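Local coordinates for protein glutathione S-transferase (Rhodospirillum rubrum F11, PDB 4O7H) that probably catalyses the conjugation of glutathione to electrophilic substrates, as a dimeric enzyme of the glutathione S-transferase family, at residues 30-35 with 39-44; 7-12 with 206-211; 53-58 with 68-73; 16-21 with 162-167. All blocks are in the same frame, centred on the assembly; numbering follows the deposited sequence.

Contact 1: residues 30-35 with 39-44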
loop_
_atom_site.group_PDB
_atom_site.type_symbol
_atom_site.label_atom_id
_atom_site.label_comp_id
_atom_site.label_asym_id
_atom_site.label_seq_id
_atom_site.Cartn_x
_atom_site.Cartn_y
_atom_site.Cartn_z
ATOM N N VAL A 30 -7.766 19.339 9.845
ATOM C CA VAL A 30 -6.592 20.140 10.170
ATOM C C VAL A 30 -5.510 19.967 9.112
ATOM O O VAL A 30 -5.041 18.857 8.864
ATOM C CB VAL A 30 -6.030 19.740 11.534
ATOM C CG1 VAL A 30 -4.810 20.596 11.898
ATOM C CG2 VAL A 30 -7.115 19.849 12.593
ATOM N N ILE A 31 -5.139 21.040 8.444
ATOM C CA ILE A 31 -4.135 20.990 7.417
ATOM C C ILE A 31 -2.744 20.832 8.014
ATOM O O ILE A 31 -2.365 21.569 8.944
ATOM C CB ILE A 31 -4.148 22.245 6.523
ATOM C CG1 ILE A 31 -5.533 22.360 5.870
ATOM C CG2 ILE A 31 -3.015 22.187 5.512
ATOM C CD1 ILE A 31 -5.897 23.704 5.225
ATOM N N GLU A 32 -2.010 19.867 7.490
ATOM C CA GLU A 32 -0.580 19.782 7.697
ATOM C C GLU A 32 0.126 19.745 6.356
ATOM O O GLU A 32 -0.100 18.834 5.535
ATOM C CB GLU A 32 -0.179 18.546 8.492
ATOM C CG GLU A 32 1.336 18.425 8.736
ATOM C CD GLU A 32 1.905 19.441 9.741
ATOM O OE1 GLU A 32 1.123 20.042 10.491
ATOM O OE2 GLU A 32 3.156 19.693 9.721
ATOM N N GLU A 33 0.983 20.736 6.111
ATOM C CA GLU A 33 1.801 20.755 4.920
ATOM C C GLU A 33 3.073 19.959 5.162
ATOM O O GLU A 33 4.043 20.471 5.737
ATOM C CB GLU A 33 2.107 22.226 4.552
ATOM C CG GLU A 33 0.822 23.048 4.408
ATOM C CD GLU A 33 1.057 24.497 3.933
ATOM O OE1 GLU A 33 1.994 25.157 4.417
ATOM O OE2 GLU A 33 0.270 24.973 3.082
ATOM N N THR A 34 3.076 18.688 4.742
ATOM C CA THR A 34 4.111 17.759 5.167
ATOM C C THR A 34 5.457 18.006 4.473
ATOM O O THR A 34 6.478 17.413 4.845
ATOM C CB THR A 34 3.656 16.300 4.949
ATOM O OG1 THR A 34 3.106 16.146 3.618
ATOM C CG2 THR A 34 2.544 15.965 5.931
ATOM N N TRP A 35 5.426 18.895 3.486
ATOM C CA TRP A 35 6.614 19.346 2.777
ATOM C C TRP A 35 7.378 20.382 3.597
ATOM O O TRP A 35 8.470 20.777 3.216
ATOM C CB TRP A 35 6.231 19.902 1.368
ATOM C CG TRP A 35 5.078 20.947 1.300
ATOM C CD1 TRP A 35 5.215 22.318 1.320
ATOM C CD2 TRP A 35 3.660 20.701 1.156
ATOM N NE1 TRP A 35 3.978 22.930 1.228
ATOM C CE2 TRP A 35 3.013 21.971 1.100
ATOM C CE3 TRP A 35 2.879 19.549 1.034
ATOM C CZ2 TRP A 35 1.628 22.107 0.975
ATOM C CZ3 TRP A 35 1.502 19.684 0.927
ATOM C CH2 TRP A 35 0.887 20.956 0.898
ATOM N N GLU A 39 8.571 19.146 13.716
ATOM C CA GLU A 39 8.998 18.083 14.603
ATOM C C GLU A 39 7.837 17.578 15.434
ATOM O O GLU A 39 7.842 16.428 15.804
ATOM C CB GLU A 39 10.155 18.526 15.532
ATOM C CG GLU A 39 11.449 18.871 14.803
ATOM C CD GLU A 39 12.393 17.692 14.558
ATOM O OE1 GLU A 39 11.997 16.511 14.673
ATOM O OE2 GLU A 39 13.584 17.961 14.252
ATOM N N SER A 40 6.870 18.417 15.767
ATOM C CA SER A 40 5.734 17.962 16.574
ATOM C C SER A 40 4.868 16.957 15.753
ATOM O O SER A 40 4.338 15.981 16.293
ATOM C CB SER A 40 4.895 19.118 17.077
ATOM O OG SER A 40 5.640 19.872 18.043
ATOM N N PHE A 41 4.732 17.225 14.471
ATOM C CA PHE A 41 3.952 16.317 13.602
ATOM C C PHE A 41 4.679 14.989 13.448
ATOM O O PHE A 41 4.064 13.937 13.565
ATOM C CB PHE A 41 3.648 16.950 12.243
ATOM C CG PHE A 41 2.797 16.090 11.360
ATOM C CD1 PHE A 41 1.446 16.117 11.461
ATOM C CD2 PHE A 41 3.370 15.244 10.429
ATOM C CE1 PHE A 41 0.663 15.292 10.679
ATOM C CE2 PHE A 41 2.577 14.440 9.617
ATOM C CZ PHE A 41 1.246 14.424 9.794
ATOM N N LEU A 42 5.994 15.048 13.242
ATOM C CA LEU A 42 6.820 13.863 13.149
ATOM C C LEU A 42 6.772 13.048 14.414
ATOM O O LEU A 42 6.807 11.822 14.382
ATOM C CB LEU A 42 8.294 14.246 12.883
ATOM C CG LEU A 42 8.670 14.486 11.445
ATOM C CD1 LEU A 42 10.127 14.952 11.375
ATOM C CD2 LEU A 42 8.479 13.222 10.613
ATOM N N ALA A 43 6.709 13.725 15.576
ATOM C CA ALA A 43 6.590 13.014 16.826
ATOM C C ALA A 43 5.318 12.196 16.872
ATOM O O ALA A 43 5.309 11.121 17.413
ATOM C CB ALA A 43 6.639 13.967 18.034
ATOM N N MET A 44 4.241 12.726 16.305
ATOM C CA MET A 44 2.968 12.016 16.272
ATOM C C MET A 44 2.944 10.880 15.219
ATOM O O MET A 44 2.428 9.781 15.492
ATOM C CB MET A 44 1.865 13.026 15.957
ATOM C CG MET A 44 0.509 12.412 15.772
ATOM S SD MET A 44 -0.762 13.626 15.426
ATOM C CE MET A 44 -0.227 14.252 13.891
#
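The chain leaving strand 28-31 at E32 and the helix 39-44 at F41 approach to 8.2 Å between the CA atoms of these two residues, a spacing that one layer of side chains can bridge. F41 reaches across with CG anti to its own N (chi1 -177°), which sends the ring toward E32, one face of it under the glutamate chain. The glutamate lays its aliphatic part over that face: E32 CG sits 3.7 Å from the centroid of the F41 ring and 16° off the ring normal, a CH-pi contact. Beyond CG the chain bends, and the carboxylate comes to lie almost flat against the ring, the two planes differing by 4°. E32 CD is consequently 3.8 Å from F41 CG, while E32 OE2 passes on toward F41 CB at the same distance of 3.8 Å. The polar end is held by N38, in the link between the two segments, whose ND2 donates a hydrogen bond to E32 OE2; this bond probably helps to keep the carboxylate flat. T34 adds a methyl, its CG2 lying 4.0 Å from F41 CE2. Elsewhere F41 packs on V50 and V52, so its ring joins the helix to the sheet side of the domain. N38 also makes weak hydrogen bonds through OD1 to the backbone N of S40 and F41, tying the start of the helix to the same residue. A short irregular connection of this kind, carrying a helix between the second and third strands, belongs to the thioredoxin-like N-terminal domain of glutathione S-transferases.

Contact 2: residues 7-12 with 206-211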
loop_
_atom_site.group_PDB
_atom_site.type_symbol
_atom_site.label_atom_id
_atom_site.label_comp_id
_atom_site.label_asym_id
_atom_site.label_seq_id
_atom_site.Cartn_x
_atom_site.Cartn_y
_atom_site.Cartn_z
ATOM N N HIS A 7 -4.012 17.041 3.881
ATOM C CA HIS A 7 -3.810 18.126 2.948
ATOM C C HIS A 7 -4.466 17.781 1.652
ATOM O O HIS A 7 -4.680 16.606 1.338
ATOM C CB HIS A 7 -2.363 18.577 2.808
ATOM C CG HIS A 7 -1.426 17.591 2.242
ATOM N ND1 HIS A 7 -1.421 17.233 0.912
ATOM C CD2 HIS A 7 -0.360 16.960 2.798
ATOM C CE1 HIS A 7 -0.429 16.388 0.677
ATOM N NE2 HIS A 7 0.238 16.212 1.805
ATOM N N GLY A 8 -4.818 18.804 0.898
ATOM C CA GLY A 8 -5.591 18.609 -0.317
ATOM C C GLY A 8 -4.890 17.842 -1.405
ATOM O O GLY A 8 -5.565 17.318 -2.302
ATOM N N LEU A 9 -3.561 17.749 -1.388
ATOM C CA LEU A 9 -2.878 17.046 -2.440
ATOM C C LEU A 9 -2.702 15.554 -2.178
ATOM O O LEU A 9 -2.107 14.864 -2.954
ATOM C CB LEU A 9 -1.482 17.670 -2.615
ATOM C CG LEU A 9 -1.548 19.116 -3.108
ATOM C CD1 LEU A 9 -0.124 19.556 -3.392
ATOM C CD2 LEU A 9 -2.367 19.203 -4.380
ATOM N N SER A 10 -3.208 15.070 -1.057
ATOM C CA SER A 10 -2.982 13.681 -0.668
ATOM C C SER A 10 -4.189 12.830 -1.060
ATOM O O SER A 10 -5.264 13.052 -0.511
ATOM C CB SER A 10 -2.841 13.594 0.856
ATOM O OG SER A 10 -2.893 12.213 1.332
ATOM N N PRO A 11 -4.014 11.854 -1.965
ATOM C CA PRO A 11 -5.153 10.991 -2.263
ATOM C C PRO A 11 -5.624 10.192 -1.079
ATOM O O PRO A 11 -6.833 9.972 -0.940
ATOM C CB PRO A 11 -4.652 10.087 -3.370
ATOM C CG PRO A 11 -3.166 10.204 -3.344
ATOM C CD PRO A 11 -2.840 11.534 -2.799
ATOM N N ALA A 12 -4.712 9.719 -0.254
ATOM C CA ALA A 12 -5.111 8.959 0.899
ATOM C C ALA A 12 -5.921 9.774 1.890
ATOM O O ALA A 12 -6.876 9.308 2.492
ATOM C CB ALA A 12 -3.889 8.385 1.592
ATOM N N GLU A 206 -13.030 23.055 -1.892
ATOM C CA GLU A 206 -11.772 23.567 -1.360
ATOM C C GLU A 206 -10.731 23.695 -2.486
ATOM O O GLU A 206 -10.803 23.036 -3.526
ATOM C CB GLU A 206 -11.302 22.655 -0.185
ATOM C CG GLU A 206 -12.259 22.658 0.986
ATOM C CD GLU A 206 -11.843 21.716 2.136
ATOM O OE1 GLU A 206 -10.688 21.227 2.086
ATOM O OE2 GLU A 206 -12.679 21.539 3.038
ATOM N N THR A 207 -9.771 24.590 -2.296
ATOM C CA THR A 207 -8.721 24.801 -3.268
ATOM C C THR A 207 -7.358 24.634 -2.608
ATOM O O THR A 207 -7.224 24.679 -1.400
ATOM C CB THR A 207 -8.787 26.207 -3.861
ATOM O OG1 THR A 207 -8.750 27.157 -2.793
ATOM C CG2 THR A 207 -10.069 26.408 -4.694
ATOM N N ILE A 208 -6.363 24.422 -3.448
ATOM C CA ILE A 208 -5.013 24.320 -3.022
ATOM C C ILE A 208 -4.279 25.470 -3.734
ATOM O O ILE A 208 -4.024 25.417 -4.935
ATOM C CB ILE A 208 -4.443 22.951 -3.409
ATOM C CG1 ILE A 208 -5.252 21.847 -2.713
ATOM C CG2 ILE A 208 -2.984 22.870 -3.021
ATOM C CD1 ILE A 208 -5.786 20.819 -3.659
ATOM N N SER A 209 -3.944 26.500 -2.965
ATOM C CA SER A 209 -3.228 27.653 -3.500
ATOM C C SER A 209 -1.853 27.231 -4.018
ATOM O O SER A 209 -1.174 26.412 -3.395
ATOM C CB SER A 209 -3.094 28.700 -2.401
ATOM O OG SER A 209 -2.313 29.790 -2.864
ATOM N N PRO A 210 -1.419 27.781 -5.158
ATOM C CA PRO A 210 -2.031 28.807 -5.985
ATOM C C PRO A 210 -2.674 28.229 -7.249
ATOM O O PRO A 210 -2.735 28.906 -8.290
ATOM C CB PRO A 210 -0.811 29.632 -6.405
ATOM C CG PRO A 210 0.220 28.586 -6.656
ATOM C CD PRO A 210 -0.034 27.525 -5.591
ATOM N N ILE A 211 -3.080 26.962 -7.206
ATOM C CA ILE A 211 -3.577 26.346 -8.423
ATOM C C ILE A 211 -5.106 26.499 -8.524
ATOM O O ILE A 211 -5.841 26.197 -7.589
ATOM C CB ILE A 211 -3.196 24.855 -8.520
ATOM C CG1 ILE A 211 -1.675 24.673 -8.424
ATOM C CG2 ILE A 211 -3.692 24.269 -9.823
ATOM C CD1 ILE A 211 -1.203 24.114 -7.106
#
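I208 points its side chain at the turn made by G8 and L9, and its branches divide the work. The ethyl branch reaches the backbone: I208 CD1 lies 3.8 Å from G8 O, and I208 CG1 is 4.0 Å from G8 CA. I208 CG1 lies where a CB on residue 8 would point, a fit consistent with glycine there. L9 lies at a slant to the isoleucine and comes nearer through its end, placing L9 CD2 3.8 Å from I208 CD1. The methyl branch shares the same leucine, with I208 CG2 at 4.0 Å from L9 CG; having CG2 anti to the backbone N of I208 while CG1 stands beside that N (chi1 -61°) brings both branches against the end of L9 from one side. With an alanine here, the CD1 and CG2 contacts would go, which would probably open a gap beside the G8 carbonyl and leave the end of L9 less confined on that side. The type I turn from H7 to S10, closed by the bond from S10 N to H7 O at 3.2 Å, sets G8 and L9 in place on one side. On the other, I208 N bonds to Y175 OH of helix 161-175. The contact thus joins the link between strand 3-6 and helix 11-22 to the loop after helix 201-205, while L9 also meets L115, and I208 meets V119, on helix 85-119.

Contact 3: residues 53-58 with 68-73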
loop_
_atom_site.group_PDB
_atom_site.type_symbol
_atom_site.label_atom_id
_atom_site.label_comp_id
_atom_site.label_asym_id
_atom_site.label_seq_id
_atom_site.Cartn_x
_atom_site.Cartn_y
_atom_site.Cartn_z
ATOM N N LEU A 53 -5.497 10.243 11.883
ATOM C CA LEU A 53 -6.740 10.410 12.628
ATOM C C LEU A 53 -6.450 10.404 14.125
ATOM O O LEU A 53 -5.745 9.490 14.615
ATOM C CB LEU A 53 -7.712 9.297 12.287
ATOM C CG LEU A 53 -9.095 9.274 12.961
ATOM C CD1 LEU A 53 -9.974 10.396 12.431
ATOM C CD2 LEU A 53 -9.728 7.922 12.777
ATOM N N VAL A 54 -6.990 11.406 14.838
ATOM C CA VAL A 54 -6.886 11.435 16.324
ATOM C C VAL A 54 -8.319 11.479 16.901
ATOM O O VAL A 54 -9.116 12.401 16.600
ATOM C CB VAL A 54 -6.046 12.609 16.834
ATOM C CG1 VAL A 54 -5.841 12.483 18.347
ATOM C CG2 VAL A 54 -4.731 12.703 16.070
ATOM N N GLU A 55 -8.672 10.425 17.610
ATOM C CA GLU A 55 -9.965 10.342 18.255
ATOM C C GLU A 55 -9.981 11.286 19.463
ATOM O O GLU A 55 -8.957 11.728 19.921
ATOM C CB GLU A 55 -10.282 8.923 18.699
ATOM C CG GLU A 55 -10.452 7.904 17.573
ATOM C CD GLU A 55 -11.817 7.931 16.920
ATOM O OE1 GLU A 55 -12.448 9.012 16.858
ATOM O OE2 GLU A 55 -12.253 6.847 16.489
ATOM N N ALA A 56 -11.185 11.592 19.926
ATOM C CA ALA A 56 -11.341 12.509 21.076
ATOM C C ALA A 56 -10.596 12.043 22.337
ATOM O O ALA A 56 -10.160 12.888 23.138
ATOM C CB ALA A 56 -12.831 12.687 21.345
ATOM N N ASP A 57 -10.448 10.737 22.529
ATOM C CA ASP A 57 -9.660 10.210 23.652
ATOM C C ASP A 57 -8.144 10.219 23.390
ATOM O O ASP A 57 -7.375 9.747 24.229
ATOM C CB ASP A 57 -10.137 8.822 24.114
ATOM C CG ASP A 57 -9.833 7.707 23.126
ATOM O OD1 ASP A 57 -9.317 7.976 22.025
ATOM O OD2 ASP A 57 -10.115 6.532 23.449
ATOM N N GLY A 58 -7.719 10.739 22.235
ATOM C CA GLY A 58 -6.297 10.816 21.877
ATOM C C GLY A 58 -5.753 9.657 21.044
ATOM O O GLY A 58 -4.602 9.658 20.627
ATOM N N CYS A 68 -8.683 3.330 7.409
ATOM C CA CYS A 68 -9.873 2.740 6.785
ATOM C C CYS A 68 -10.291 1.440 7.432
ATOM O O CYS A 68 -11.496 1.224 7.713
ATOM C CB CYS A 68 -9.662 2.601 5.294
ATOM S SG CYS A 68 -9.683 4.203 4.425
ATOM N N GLU A 69 -9.329 0.590 7.762
ATOM C CA GLU A 69 -9.677 -0.680 8.394
ATOM C C GLU A 69 -10.151 -0.427 9.826
ATOM O O GLU A 69 -11.114 -1.056 10.275
ATOM C CB GLU A 69 -8.495 -1.620 8.391
ATOM C CG GLU A 69 -8.035 -2.038 7.012
ATOM C CD GLU A 69 -9.012 -2.971 6.327
ATOM O OE1 GLU A 69 -9.793 -3.660 7.004
ATOM O OE2 GLU A 69 -8.967 -2.975 5.095
ATOM N N TYR A 70 -9.527 0.528 10.518
ATOM C CA TYR A 70 -9.938 0.925 11.859
ATOM C C TYR A 70 -11.363 1.450 11.800
ATOM O O TYR A 70 -12.206 1.087 12.655
ATOM C CB TYR A 70 -9.009 2.017 12.374
ATOM C CG TYR A 70 -9.510 2.710 13.615
ATOM C CD1 TYR A 70 -9.274 2.179 14.881
ATOM C CD2 TYR A 70 -10.210 3.905 13.515
ATOM C CE1 TYR A 70 -9.734 2.841 16.047
ATOM C CE2 TYR A 70 -10.673 4.551 14.681
ATOM C CZ TYR A 70 -10.451 4.013 15.907
ATOM O OH TYR A 70 -10.935 4.663 17.070
ATOM N N LEU A 71 -11.680 2.305 10.843
ATOM C CA LEU A 71 -13.064 2.852 10.766
ATOM C C LEU A 71 -14.099 1.741 10.591
ATOM O O LEU A 71 -15.191 1.806 11.187
ATOM C CB LEU A 71 -13.228 3.922 9.698
ATOM C CG LEU A 71 -12.434 5.202 9.874
ATOM C CD1 LEU A 71 -12.617 6.063 8.638
ATOM C CD2 LEU A 71 -12.817 5.931 11.185
ATOM N N GLU A 72 -13.769 0.716 9.806
ATOM C CA GLU A 72 -14.727 -0.352 9.562
ATOM C C GLU A 72 -14.878 -1.214 10.824
ATOM O O GLU A 72 -15.957 -1.777 11.079
ATOM C CB GLU A 72 -14.303 -1.174 8.332
ATOM C CG GLU A 72 -15.316 -2.214 7.868
ATOM C CD GLU A 72 -16.423 -1.678 6.983
ATOM O OE1 GLU A 72 -16.540 -0.447 6.757
ATOM O OE2 GLU A 72 -17.198 -2.573 6.480
ATOM N N GLU A 73 -13.838 -1.310 11.626
ATOM C CA GLU A 73 -13.863 -2.104 12.871
ATOM C C GLU A 73 -14.656 -1.390 13.949
ATOM O O GLU A 73 -15.440 -2.026 14.698
ATOM C CB GLU A 73 -12.441 -2.389 13.368
ATOM C CG GLU A 73 -11.715 -3.422 12.523
ATOM C CD GLU A 73 -10.236 -3.545 12.834
ATOM O OE1 GLU A 73 -9.782 -3.050 13.882
ATOM O OE2 GLU A 73 -9.568 -4.207 12.011
#
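Within 68-73, Y70 is the first residue to meet 53-58, and it brings both a hydroxyl and an apolar ring surface. Its CG stands anti to the backbone N (chi1 167°), sending the ring out toward E55, which arrives from the opposite direction. Y70 OH donates a hydrogen bond of 2.6 Å to E55 OE2, which receives it on its anti lone pair, near the plane of the ring; the carboxylate itself is turned 66° from that plane. Closer to the helix, L53 CD2 lies 4.0 Å from Y70 CE2, the two side chains crossing at about a right angle. L71 follows, and its CD2 meets L53 CD2 at 4.0 Å, so one leucine methyl touches both helix residues. A phenylalanine in place of Y70 would keep the ring but lack the hydroxyl, and E55 OE2 would probably lose one of its buried donors. Beyond these residues, E73 forms salt bridges with R88 and R92 of the second subunit, on the side where Y70 packs against A85 of that chain. Since E55 OE2 is also hydrogen-bonded to Y75 OH, and E55 OE1 pairs with R2, the buried carboxylate is gripped by several partners, which would be expected to favour its ionised form beside the apolar contacts of L53.

Contact 4: residues 16-21 with 162-167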
loop_
_atom_site.group_PDB
_atom_site.type_symbol
_atom_site.label_atom_id
_atom_site.label_comp_id
_atom_site.label_asym_id
_atom_site.label_seq_id
_atom_site.Cartn_x
_atom_site.Cartn_y
_atom_site.Cartn_z
ATOM N N VAL A 16 -9.844 9.292 3.234
ATOM C CA VAL A 16 -10.311 9.237 4.600
ATOM C C VAL A 16 -11.409 10.285 4.876
ATOM O O VAL A 16 -12.401 9.991 5.528
ATOM C CB VAL A 16 -9.132 9.332 5.583
ATOM C CG1 VAL A 16 -9.630 9.388 7.021
ATOM C CG2 VAL A 16 -8.206 8.101 5.482
ATOM N N ARG A 17 -11.272 11.479 4.315
ATOM C CA ARG A 17 -12.276 12.475 4.461
ATOM C C ARG A 17 -13.626 11.978 3.898
ATOM O O ARG A 17 -14.673 12.158 4.520
ATOM C CB ARG A 17 -11.931 13.790 3.746
ATOM C CG ARG A 17 -10.742 14.517 4.332
ATOM C CD ARG A 17 -10.603 15.866 3.678
ATOM N NE ARG A 17 -11.597 16.799 4.231
ATOM C CZ ARG A 17 -11.677 18.075 3.838
ATOM N NH1 ARG A 17 -10.880 18.525 2.881
ATOM N NH2 ARG A 17 -12.518 18.911 4.445
ATOM N N VAL A 18 -13.595 11.420 2.702
ATOM C CA VAL A 18 -14.813 10.853 2.097
ATOM C C VAL A 18 -15.376 9.733 2.959
ATOM O O VAL A 18 -16.616 9.669 3.209
ATOM C CB VAL A 18 -14.582 10.441 0.642
ATOM C CG1 VAL A 18 -15.835 9.725 0.083
ATOM C CG2 VAL A 18 -14.150 11.630 -0.216
ATOM N N ALA A 19 -14.508 8.856 3.459
ATOM C CA ALA A 19 -14.942 7.732 4.309
ATOM C C ALA A 19 -15.613 8.209 5.609
ATOM O O ALA A 19 -16.648 7.703 6.011
ATOM C CB ALA A 19 -13.752 6.832 4.615
ATOM N N LEU A 20 -15.012 9.192 6.282
ATOM C CA LEU A 20 -15.551 9.712 7.503
ATOM C C LEU A 20 -16.989 10.238 7.251
ATOM O O LEU A 20 -17.917 9.979 8.035
ATOM C CB LEU A 20 -14.642 10.840 7.995
ATOM C CG LEU A 20 -13.347 10.355 8.672
ATOM C CD1 LEU A 20 -12.394 11.543 8.791
ATOM C CD2 LEU A 20 -13.605 9.709 10.025
ATOM N N ALA A 21 -17.153 10.974 6.159
ATOM C CA ALA A 21 -18.463 11.540 5.790
ATOM C C ALA A 21 -19.480 10.427 5.440
ATOM O O ALA A 21 -20.649 10.494 5.823
ATOM C CB ALA A 21 -18.336 12.540 4.668
ATOM N N ALA A 162 -13.377 0.863 -2.648
ATOM C CA ALA A 162 -12.866 0.861 -4.017
ATOM C C ALA A 162 -13.257 2.074 -4.789
ATOM O O ALA A 162 -12.417 2.723 -5.481
ATOM C CB ALA A 162 -13.341 -0.394 -4.745
ATOM N N ASP A 163 -14.546 2.401 -4.764
ATOM C CA ASP A 163 -15.027 3.601 -5.451
ATOM C C ASP A 163 -14.405 4.865 -4.851
ATOM O O ASP A 163 -13.976 5.780 -5.572
ATOM C CB ASP A 163 -16.542 3.721 -5.301
ATOM C CG ASP A 163 -17.273 2.506 -5.795
ATOM O OD1 ASP A 163 -17.580 2.457 -7.019
ATOM O OD2 ASP A 163 -17.534 1.600 -4.946
ATOM N N ILE A 164 -14.294 4.881 -3.519
ATOM C CA ILE A 164 -13.769 6.081 -2.863
ATOM C C ILE A 164 -12.309 6.315 -3.272
ATOM O O ILE A 164 -11.910 7.418 -3.646
ATOM C CB ILE A 164 -13.892 5.979 -1.374
ATOM C CG1 ILE A 164 -15.387 5.976 -0.961
ATOM C CG2 ILE A 164 -13.249 7.177 -0.708
ATOM C CD1 ILE A 164 -15.560 5.604 0.478
ATOM N N THR A 165 -11.516 5.254 -3.237
ATOM C CA THR A 165 -10.091 5.336 -3.560
ATOM C C THR A 165 -9.899 5.802 -5.024
ATOM O O THR A 165 -9.183 6.764 -5.285
ATOM C CB THR A 165 -9.392 3.983 -3.302
ATOM O OG1 THR A 165 -9.632 3.568 -1.935
ATOM C CG2 THR A 165 -7.884 4.116 -3.561
ATOM N N ALA A 166 -10.573 5.126 -5.952
ATOM C CA ALA A 166 -10.450 5.452 -7.363
ATOM C C ALA A 166 -10.889 6.925 -7.639
ATOM O O ALA A 166 -10.181 7.686 -8.351
ATOM C CB ALA A 166 -11.288 4.495 -8.215
ATOM N N ALA A 167 -11.995 7.348 -7.032
ATOM C CA ALA A 167 -12.550 8.673 -7.270
ATOM C C ALA A 167 -11.631 9.715 -6.640
ATOM O O ALA A 167 -11.491 10.825 -7.179
ATOM C CB ALA A 167 -13.968 8.772 -6.708
#
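V18 of helix 11-22 packs on I164 of helix 161-175; their CA atoms, 7.0 Å apart, are the nearest pair between the two segments. The two side chains slide past each other in opposite directions, putting V18 CG1 3.7 Å from I164 CG2. The valine methyl also faces the other branch of the isoleucine, with I164 CG1 at 3.9 Å, so it rests against the fork of I164. That branch continues outward in a nearly extended chain (chi2 169°), carrying I164 CD1 over the backbone of the first helix to within 4.4 Å of A19 CA. The small side chain of A19 probably helps to permit this approach.

Around this pair, the next shell fixes the helices. V18 also touches S199, while T165 OG1 bonds to K15 NZ, a polar tie between the same two helices. D163 OD2 accepts from T160 N, the aspartate's half of a capping box, as in the N-capping box known at this helix in glutathione S-transferases; L154 N and W190 NE1 are further donors, to OD1. With no hydrogen bond between the two segments themselves, the seam between the thioredoxin-like and all-helical domains is held at this point by van der Waals packing, mainly of V18 on I164.

Contacts 3 and 4 are buried, whereas contacts 1 and 2 are only partly so; contact 4 is the most central, about 6 Å from the centre of the chain to its own centre. Helix 11-22 is shared by contacts 2 and 4, which both join the N-terminal domain to the C-terminal part of the chain; the salt bridge from E206 OE1 to R17 NH1 connects them directly. Contacts 1 and 3 stay within the thioredoxin-like domain and reach the same sheet, touching through M44 and V54. L71 in turn packs on A19 and L20, bringing contact 3 against contact 4. The chemistry follows the place: methyl packing between the domains in contacts 2 and 4, a carboxylate laid over a ring in contact 1, and a buried hydrogen bond in contact 3, close to the second subunit.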